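GH127 beta-L-arabinofuranoside (Geobacillus stearothermophilus, PDB 4QK0) probably hydrolyses beta-L-arabinofuranosides, releasing L-arabinose, as a glycoside hydrolase of family GH127. Local coordinates at residues H139-G145 and Y188-I194. Sequence-based numbering, arbitrary orientation.
Sequences HELYCAG and YDGHQEI
With CG anti to the backbone N in both D189 (chi1 -161°) and Y142 (chi1 170°), the carboxylate is carried to the first turn of helix 140-158 and the phenol ring to the face of H191. D189 OD2 accepts from Y142 N at 3.1 Å, from above the carboxylate plane, and more weakly from L141 N at 3.0 Å. A short acidic side chain suits this place, since the first amides of a helix have no helical carbonyl one turn earlier to bond. D189 OD1 takes H191 N at 2.7 Å, forming an Asx turn that fixes the loop. Beyond this turn, the edge of Y142 leans on H191 in an edge-to-face pair, CE2 lying over the ring centre. The flat imidazole offers Y142 a face while its ND1 still bonds Q192 O at 2.8 Å, near the ring plane, which restrains its rotation. H191 CB in turn covers a face of the H139 ring, whose ND1 is hydrogen-bonded to D137 O. Alongside the first turn, branched I194 suits the apolar flank, its CB 3.9 Å from L141 CB and its CD1 reaching A144. Farther along, G145, lacking a side chain, lets E193 CG come to 4.0 Å from its CA. Inside the catalytic domain, the contact thus joins a helix start to the loop leading into helix 194-205; the buried carboxylate, probably ionised, would be stabilised by these amides and the helix dipole.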
ATOM      1  N   HIS A 139       0.022 -28.965   6.125  1.00 20.81           N
ATOM      2  CA  HIS A 139      -1.424 -28.956   6.439  1.00 20.23           C
ATOM      3  C   HIS A 139      -2.081 -30.327   6.753  1.00 18.07           C
ATOM      4  O   HIS A 139      -3.280 -30.473   6.662  1.00 18.96           O
ATOM      5  CB  HIS A 139      -2.195 -28.326   5.288  1.00 22.08           C
ATOM      6  CG  HIS A 139      -2.039 -26.853   5.176  1.00 22.12           C
ATOM      7  ND1 HIS A 139      -0.827 -26.259   4.893  1.00 25.53           N
ATOM      8  CD2 HIS A 139      -2.957 -25.858   5.184  1.00 21.92           C
ATOM      9  CE1 HIS A 139      -1.006 -24.954   4.752  1.00 23.62           C
ATOM     10  NE2 HIS A 139      -2.283 -24.686   4.969  1.00 23.87           N
ATOM     11  N   GLU A 140      -1.275 -31.315   7.103  1.00 20.05           N
ATOM     12  CA  GLU A 140      -1.759 -32.658   7.408  1.00 21.11           C
ATOM     13  C   GLU A 140      -2.830 -32.626   8.477  1.00 22.41           C
ATOM     14  O   GLU A 140      -3.941 -33.177   8.296  1.00 20.25           O
ATOM     15  CB  GLU A 140      -0.612 -33.562   7.841  1.00 21.46           C
ATOM     16  CG  GLU A 140       0.236 -34.105   6.712  1.00 22.73           C
ATOM     17  CD  GLU A 140       1.545 -34.735   7.226  1.00 26.40           C
ATOM     18  OE1 GLU A 140       1.720 -35.989   7.091  1.00 23.02           O
ATOM     19  OE2 GLU A 140       2.389 -33.957   7.742  1.00 24.92           O
ATOM     20  N   LEU A 141      -2.518 -31.980   9.611  1.00 22.54           N
ATOM     21  CA  LEU A 141      -3.483 -31.897  10.719  1.00 23.31           C
ATOM     22  C   LEU A 141      -4.663 -30.995  10.363  1.00 23.38           C
ATOM     23  O   LEU A 141      -5.799 -31.244  10.767  1.00 25.95           O
ATOM     24  CB  LEU A 141      -2.809 -31.428  12.009  1.00 22.74           C
ATOM     25  CG  LEU A 141      -1.723 -32.355  12.479  1.00 24.94           C
ATOM     26  CD1 LEU A 141      -1.098 -31.797  13.733  1.00 26.31           C
ATOM     27  CD2 LEU A 141      -2.229 -33.776  12.735  1.00 26.53           C
ATOM     28  N   TYR A 142      -4.381 -29.934   9.621  1.00 22.55           N
ATOM     29  CA  TYR A 142      -5.424 -29.062   9.112  1.00 22.84           C
ATOM     30  C   TYR A 142      -6.427 -29.845   8.290  1.00 22.43           C
ATOM     31  O   TYR A 142      -7.655 -29.708   8.476  1.00 24.78           O
ATOM     32  CB  TYR A 142      -4.768 -27.930   8.289  1.00 23.93           C
ATOM     33  CG  TYR A 142      -5.667 -27.043   7.489  1.00 21.47           C
ATOM     34  CD1 TYR A 142      -6.027 -27.384   6.213  1.00 23.16           C
ATOM     35  CD2 TYR A 142      -6.120 -25.836   7.989  1.00 22.70           C
ATOM     36  CE1 TYR A 142      -6.859 -26.556   5.458  1.00 22.90           C
ATOM     37  CE2 TYR A 142      -6.931 -25.007   7.249  1.00 23.77           C
ATOM     38  CZ  TYR A 142      -7.285 -25.378   5.974  1.00 23.40           C
ATOM     39  OH  TYR A 142      -8.072 -24.553   5.250  1.00 23.99           O
ATOM     40  N   CYS A 143      -5.948 -30.644   7.356  1.00 22.44           N
ATOM     41  CA  CYS A 143      -6.897 -31.480   6.559  1.00 25.00           C
ATOM     42  C   CYS A 143      -7.639 -32.479   7.437  1.00 22.72           C
ATOM     43  O   CYS A 143      -8.827 -32.653   7.295  1.00 21.38           O
ATOM     44  CB  CYS A 143      -6.176 -32.209   5.396  1.00 27.24           C
ATOM     45  SG  CYS A 143      -5.571 -31.076   4.102  1.00 32.72           S
ATOM     46  N   ALA A 144      -6.925 -33.098   8.374  1.00 23.14           N
ATOM     47  CA  ALA A 144      -7.551 -34.047   9.299  1.00 22.53           C
ATOM     48  C   ALA A 144      -8.631 -33.355  10.104  1.00 21.32           C
ATOM     49  O   ALA A 144      -9.749 -33.845  10.215  1.00 25.00           O
ATOM     50  CB  ALA A 144      -6.518 -34.631  10.221  1.00 22.84           C
ATOM     51  N   GLY A 145      -8.340 -32.147  10.573  1.00 19.79           N
ATOM     52  CA  GLY A 145      -9.323 -31.361  11.304  1.00 18.19           C
ATOM     53  C   GLY A 145     -10.553 -31.077  10.499  1.00 20.30           C
ATOM     54  O   GLY A 145     -11.677 -31.272  10.971  1.00 21.75           O
ATOM     55  N   TYR A 188       2.899 -29.751  16.086  1.00 22.65           N
ATOM     56  CA  TYR A 188       1.586 -29.135  15.859  1.00 22.65           C
ATOM     57  C   TYR A 188       1.578 -28.534  14.420  1.00 21.83           C
ATOM     58  O   TYR A 188       2.632 -28.424  13.830  1.00 23.05           O
ATOM     59  CB  TYR A 188       1.339 -28.056  16.924  1.00 24.48           C
ATOM     60  CG  TYR A 188       2.514 -27.203  17.278  1.00 26.53           C
ATOM     61  CD1 TYR A 188       2.905 -26.137  16.458  1.00 28.83           C
ATOM     62  CD2 TYR A 188       3.271 -27.446  18.438  1.00 28.70           C
ATOM     63  CE1 TYR A 188       4.000 -25.353  16.771  1.00 27.14           C
ATOM     64  CE2 TYR A 188       4.373 -26.656  18.746  1.00 26.04           C
ATOM     65  CZ  TYR A 188       4.726 -25.606  17.917  1.00 28.20           C
ATOM     66  OH  TYR A 188       5.793 -24.781  18.245  1.00 26.04           O
ATOM     67  N   ASP A 189       0.422 -28.158  13.869  1.00 21.92           N
ATOM     68  CA  ASP A 189       0.317 -27.758  12.448  1.00 22.19           C
ATOM     69  C   ASP A 189       0.547 -26.258  12.323  1.00 23.62           C
ATOM     70  O   ASP A 189       0.192 -25.461  13.208  1.00 21.91           O
ATOM     71  CB  ASP A 189      -1.045 -28.135  11.851  1.00 24.55           C
ATOM     72  CG  ASP A 189      -1.057 -28.171  10.281  1.00 25.35           C
ATOM     73  OD1 ASP A 189      -0.789 -27.139   9.629  1.00 26.78           O
ATOM     74  OD2 ASP A 189      -1.403 -29.224   9.728  1.00 23.64           O
ATOM     75  N   GLY A 190       1.206 -25.898  11.222  1.00 25.35           N
ATOM     76  CA  GLY A 190       1.422 -24.507  10.836  1.00 24.12           C
ATOM     77  C   GLY A 190       0.134 -23.795  10.595  1.00 20.56           C
ATOM     78  O   GLY A 190       0.048 -22.573  10.724  1.00 21.89           O
ATOM     79  N   HIS A 191      -0.911 -24.561  10.327  1.00 19.94           N
ATOM     80  CA  HIS A 191      -2.225 -23.986  10.241  1.00 19.15           C
ATOM     81  C   HIS A 191      -3.171 -24.644  11.224  1.00 22.35           C
ATOM     82  O   HIS A 191      -3.653 -25.754  10.993  1.00 21.84           O
ATOM     83  CB  HIS A 191      -2.784 -24.108   8.825  1.00 19.22           C
ATOM     84  CG  HIS A 191      -3.899 -23.166   8.534  1.00 20.59           C
ATOM     85  ND1 HIS A 191      -4.934 -22.938   9.413  1.00 20.81           N
ATOM     86  CD2 HIS A 191      -4.152 -22.387   7.444  1.00 21.17           C
ATOM     87  CE1 HIS A 191      -5.779 -22.062   8.883  1.00 21.08           C
ATOM     88  NE2 HIS A 191      -5.311 -21.700   7.699  1.00 20.94           N
ATOM     89  N   GLN A 192      -3.522 -23.878  12.262  1.00 21.39           N
ATOM     90  CA  GLN A 192      -4.415 -24.307  13.256  1.00 22.00           C
ATOM     91  C   GLN A 192      -5.756 -24.646  12.661  1.00 21.49           C
ATOM     92  O   GLN A 192      -6.180 -24.066  11.652  1.00 23.99           O
ATOM     93  CB  GLN A 192      -4.553 -23.255  14.354  1.00 22.00           C
ATOM     94  CG  GLN A 192      -3.246 -22.802  14.948  1.00 22.31           C
ATOM     95  CD  GLN A 192      -2.626 -21.592  14.236  1.00 24.32           C
ATOM     96  OE1 GLN A 192      -2.528 -21.569  13.019  1.00 23.37           O
ATOM     97  NE2 GLN A 192      -2.225 -20.571  15.009  1.00 25.55           N
ATOM     98  N   GLU A 193      -6.408 -25.628  13.281  1.00 19.86           N
ATOM     99  CA  GLU A 193      -7.695 -26.171  12.863  1.00 21.04           C
ATOM    100  C   GLU A 193      -7.961 -27.491  13.619  1.00 20.81           C
ATOM    101  O   GLU A 193      -9.082 -27.734  14.022  1.00 21.40           O
ATOM    102  CB  GLU A 193      -7.800 -26.416  11.330  1.00 20.73           C
ATOM    103  CG  GLU A 193      -8.816 -27.446  10.873  1.00 21.46           C
ATOM    104  CD  GLU A 193     -10.257 -27.018  11.071  1.00 24.36           C
ATOM    105  OE1 GLU A 193     -10.528 -25.833  11.341  1.00 22.84           O
ATOM    106  OE2 GLU A 193     -11.151 -27.880  10.929  1.00 28.66           O
ATOM    107  N   ILE A 194      -6.963 -28.331  13.739  1.00 22.65           N
ATOM    108  CA  ILE A 194      -7.139 -29.647  14.398  1.00 26.24           C
ATOM    109  C   ILE A 194      -7.619 -29.459  15.840  1.00 26.60           C
ATOM    110  O   ILE A 194      -8.459 -30.230  16.330  1.00 28.40           O
ATOM    111  CB  ILE A 194      -5.848 -30.489  14.351  1.00 27.73           C
ATOM    112  CG1 ILE A 194      -6.093 -31.937  14.805  1.00 28.19           C
ATOM    113  CG2 ILE A 194      -4.755 -29.904  15.213  1.00 28.98           C
ATOM    114  CD1 ILE A 194      -7.045 -32.698  13.946  1.00 27.09           C
TER
HETATM  115  O   HOH W   1       0.799 -26.742   7.699  1.00 24.24           O